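Local coordinates for protein phosphoserine phosphatase RsbX (Bacillus subtilis, PDB 3W42) that dephosphorylates the stressosome protein RsbS as a PP2C-type, manganese-binding serine phosphatase and so keeps sigma-B activity low, at residues A[72-77]-A[90-95]. Residues are numbered along the deposited sequence; the frame is centred on the assembly and turned at random.
Sequences ESIIER and ASILKI
Ile-92 reaches from the strand toward the helix and sets its CD1 methyl between the side chains of Ile-74 and Ile-75, two neighbours on the helix. The nearest approach is 3.6 Å, from Ile-92 CD1 to Ile-74 CG2; on the Ile-75 side the same CD1 lies 3.9 Å from Ile-75 CB and 3.8 Å from Ile-75 N, so the methyl tip sits right against the helix backbone. What carries it there is the extended run of the Ile-92 side chain, with chi2 at 179°. With CG1 anti to its carbonyl carbon (chi1 -60°), Ile-74 leaves CG2 anti to N, facing Ile-92, while CG1 carries CD1 toward Lys-94.

This is one flank of the alpha-beta-beta-alpha sandwich of PP2C-type phosphatases: helix 71-81 packs on the outer face of the five-stranded antiparallel sheet, over strand 88-96, running roughly antiparallel to it, at 152°, with the axes of segments 72-77 and 90-95 9.1 Å apart at closest approach. Val-63 of helix 49-65, beside it on that face, touches both Ile-74 and Ile-92, while Cys-105 of the next strand meets Ile-75.

No hydrogen bond joins the two segments; the methyl Ile-75 CD1 comes only loosely near Ala-90 O, at 4.4 Å, and that oxygen accepts a hydrogen bond from Ser-106 OG. In the conformer described, one of two, Lys-94 CD lies a loose 4.3 Å from Ile-74 CD1, and NZ hydrogen-bonds Ala-67 O.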
loop_
_atom_site.group_PDB
_atom_site.type_symbol
_atom_site.label_atom_id
_atom_site.label_comp_id
_atom_site.label_asym_id
_atom_site.label_seq_id
_atom_site.Cartn_x
_atom_site.Cartn_y
_atom_site.Cartn_z
ATOM N N GLU A 72 -5.702 -5.072 12.002
ATOM C CA GLU A 72 -5.200 -6.344 12.428
ATOM C C GLU A 72 -6.237 -7.445 12.200
ATOM O O GLU A 72 -5.880 -8.588 11.883
ATOM C CB GLU A 72 -4.732 -6.325 13.908
ATOM C CG GLU A 72 -3.953 -7.421 14.308
ATOM C CD GLU A 72 -3.118 -7.149 15.612
ATOM O OE1 GLU A 72 -2.540 -5.978 15.867
ATOM O OE2 GLU A 72 -3.053 -8.186 16.306
ATOM N N SER A 73 -7.513 -7.135 12.390
ATOM C CA SER A 73 -8.545 -8.094 12.028
ATOM C C SER A 73 -8.571 -8.429 10.550
ATOM O O SER A 73 -8.684 -9.584 10.157
ATOM C CB SER A 73 -9.890 -7.555 12.417
ATOM O OG SER A 73 -10.922 -8.496 12.107
ATOM N N ILE A 74 -8.444 -7.392 9.745
ATOM C CA ILE A 74 -8.474 -7.577 8.304
ATOM C C ILE A 74 -7.265 -8.442 7.881
ATOM O O ILE A 74 -7.382 -9.405 7.108
ATOM C CB ILE A 74 -8.470 -6.253 7.520
ATOM C CG1 ILE A 74 -9.700 -5.419 7.907
ATOM C CG2 ILE A 74 -8.417 -6.557 6.017
ATOM C CD1 ILE A 74 -9.689 -4.026 7.299
ATOM N N ILE A 75 -6.058 -8.112 8.398
ATOM C CA ILE A 75 -4.877 -8.838 7.969
ATOM C C ILE A 75 -4.929 -10.292 8.385
ATOM O O ILE A 75 -4.419 -11.146 7.666
ATOM C CB ILE A 75 -3.590 -8.107 8.400
ATOM C CG1 ILE A 75 -2.466 -8.500 7.394
ATOM C CG2 ILE A 75 -3.236 -8.390 9.801
ATOM C CD1 ILE A 75 -1.166 -7.634 7.621
ATOM N N GLU A 76 -5.570 -10.586 9.532
ATOM C CA GLU A 76 -5.685 -11.994 9.936
ATOM C C GLU A 76 -6.652 -12.761 9.029
ATOM O O GLU A 76 -6.362 -13.930 8.741
ATOM C CB GLU A 76 -6.092 -12.059 11.419
ATOM C CG GLU A 76 -6.439 -13.453 11.847
ATOM C CD GLU A 76 -5.365 -14.514 11.682
ATOM O OE1 GLU A 76 -4.105 -14.164 11.416
ATOM O OE2 GLU A 76 -5.734 -15.693 11.806
ATOM N N ARG A 77 -7.721 -12.142 8.574
ATOM C CA ARG A 77 -8.530 -12.791 7.578
ATOM C C ARG A 77 -7.707 -13.099 6.330
ATOM O O ARG A 77 -7.879 -14.145 5.688
ATOM C CB ARG A 77 -9.741 -11.924 7.179
ATOM C CG ARG A 77 -10.756 -11.721 8.275
ATOM C CD ARG A 77 -11.943 -10.924 7.761
ATOM N NE ARG A 77 -12.952 -10.656 8.759
ATOM C CZ ARG A 77 -13.976 -11.445 9.050
ATOM N NH1 ARG A 77 -14.122 -12.639 8.499
ATOM N NH2 ARG A 77 -14.892 -11.028 9.923
ATOM N N ALA A 90 1.924 -8.011 2.262
ATOM C CA ALA A 90 0.806 -7.094 2.188
ATOM C C ALA A 90 0.901 -6.036 3.281
ATOM O O ALA A 90 1.455 -6.272 4.351
ATOM C CB ALA A 90 -0.519 -7.845 2.394
ATOM N N SER A 91 0.287 -4.904 2.994
ATOM C CA SER A 91 0.183 -3.765 3.879
ATOM C C SER A 91 -1.186 -3.217 3.809
ATOM O O SER A 91 -1.782 -3.073 2.725
ATOM C CB SER A 91 1.156 -2.697 3.491
ATOM O OG SER A 91 2.490 -3.230 3.602
ATOM N N ILE A 92 -1.775 -2.876 4.981
ATOM C CA ILE A 92 -3.124 -2.370 5.092
ATOM C C ILE A 92 -3.112 -1.093 5.932
ATOM O O ILE A 92 -2.534 -1.047 7.015
ATOM C CB ILE A 92 -4.065 -3.376 5.758
ATOM C CG1 ILE A 92 -4.048 -4.693 4.951
ATOM C CG2 ILE A 92 -5.524 -2.867 5.741
ATOM C CD1 ILE A 92 -4.954 -5.807 5.570
ATOM N N LEU A 93 -3.716 -0.028 5.396
ATOM C CA LEU A 93 -3.762 1.298 5.984
ATOM C C LEU A 93 -5.202 1.747 6.090
ATOM O O LEU A 93 -5.945 1.718 5.103
ATOM C CB LEU A 93 -2.990 2.261 5.104
ATOM C CG LEU A 93 -2.986 3.738 5.489
ATOM C CD1 LEU A 93 -2.298 3.970 6.833
ATOM C CD2 LEU A 93 -2.352 4.596 4.422
ATOM N N LYS A 94 -5.599 2.256 7.247
ATOM C CA LYS A 94 -6.879 2.935 7.442
ATOM C C LYS A 94 -6.614 4.330 7.966
ATOM O O LYS A 94 -5.693 4.546 8.757
ATOM C CB LYS A 94 -7.785 2.158 8.392
ATOM C CG LYS A 94 -8.453 0.921 7.761
ATOM C CD LYS A 94 -9.187 0.028 8.761
ATOM C CE LYS A 94 -10.331 0.745 9.484
ATOM N NZ LYS A 94 -11.524 0.897 8.685
ATOM N N ILE A 95 -7.431 5.278 7.539
ATOM C CA ILE A 95 -7.325 6.676 7.948
ATOM C C ILE A 95 -8.683 7.175 8.355
ATOM O O ILE A 95 -9.650 7.023 7.633
ATOM C CB ILE A 95 -6.709 7.572 6.877
ATOM C CG1 ILE A 95 -5.419 6.997 6.324
ATOM C CG2 ILE A 95 -6.606 8.976 7.438
ATOM C CD1 ILE A 95 -4.751 7.812 5.191
#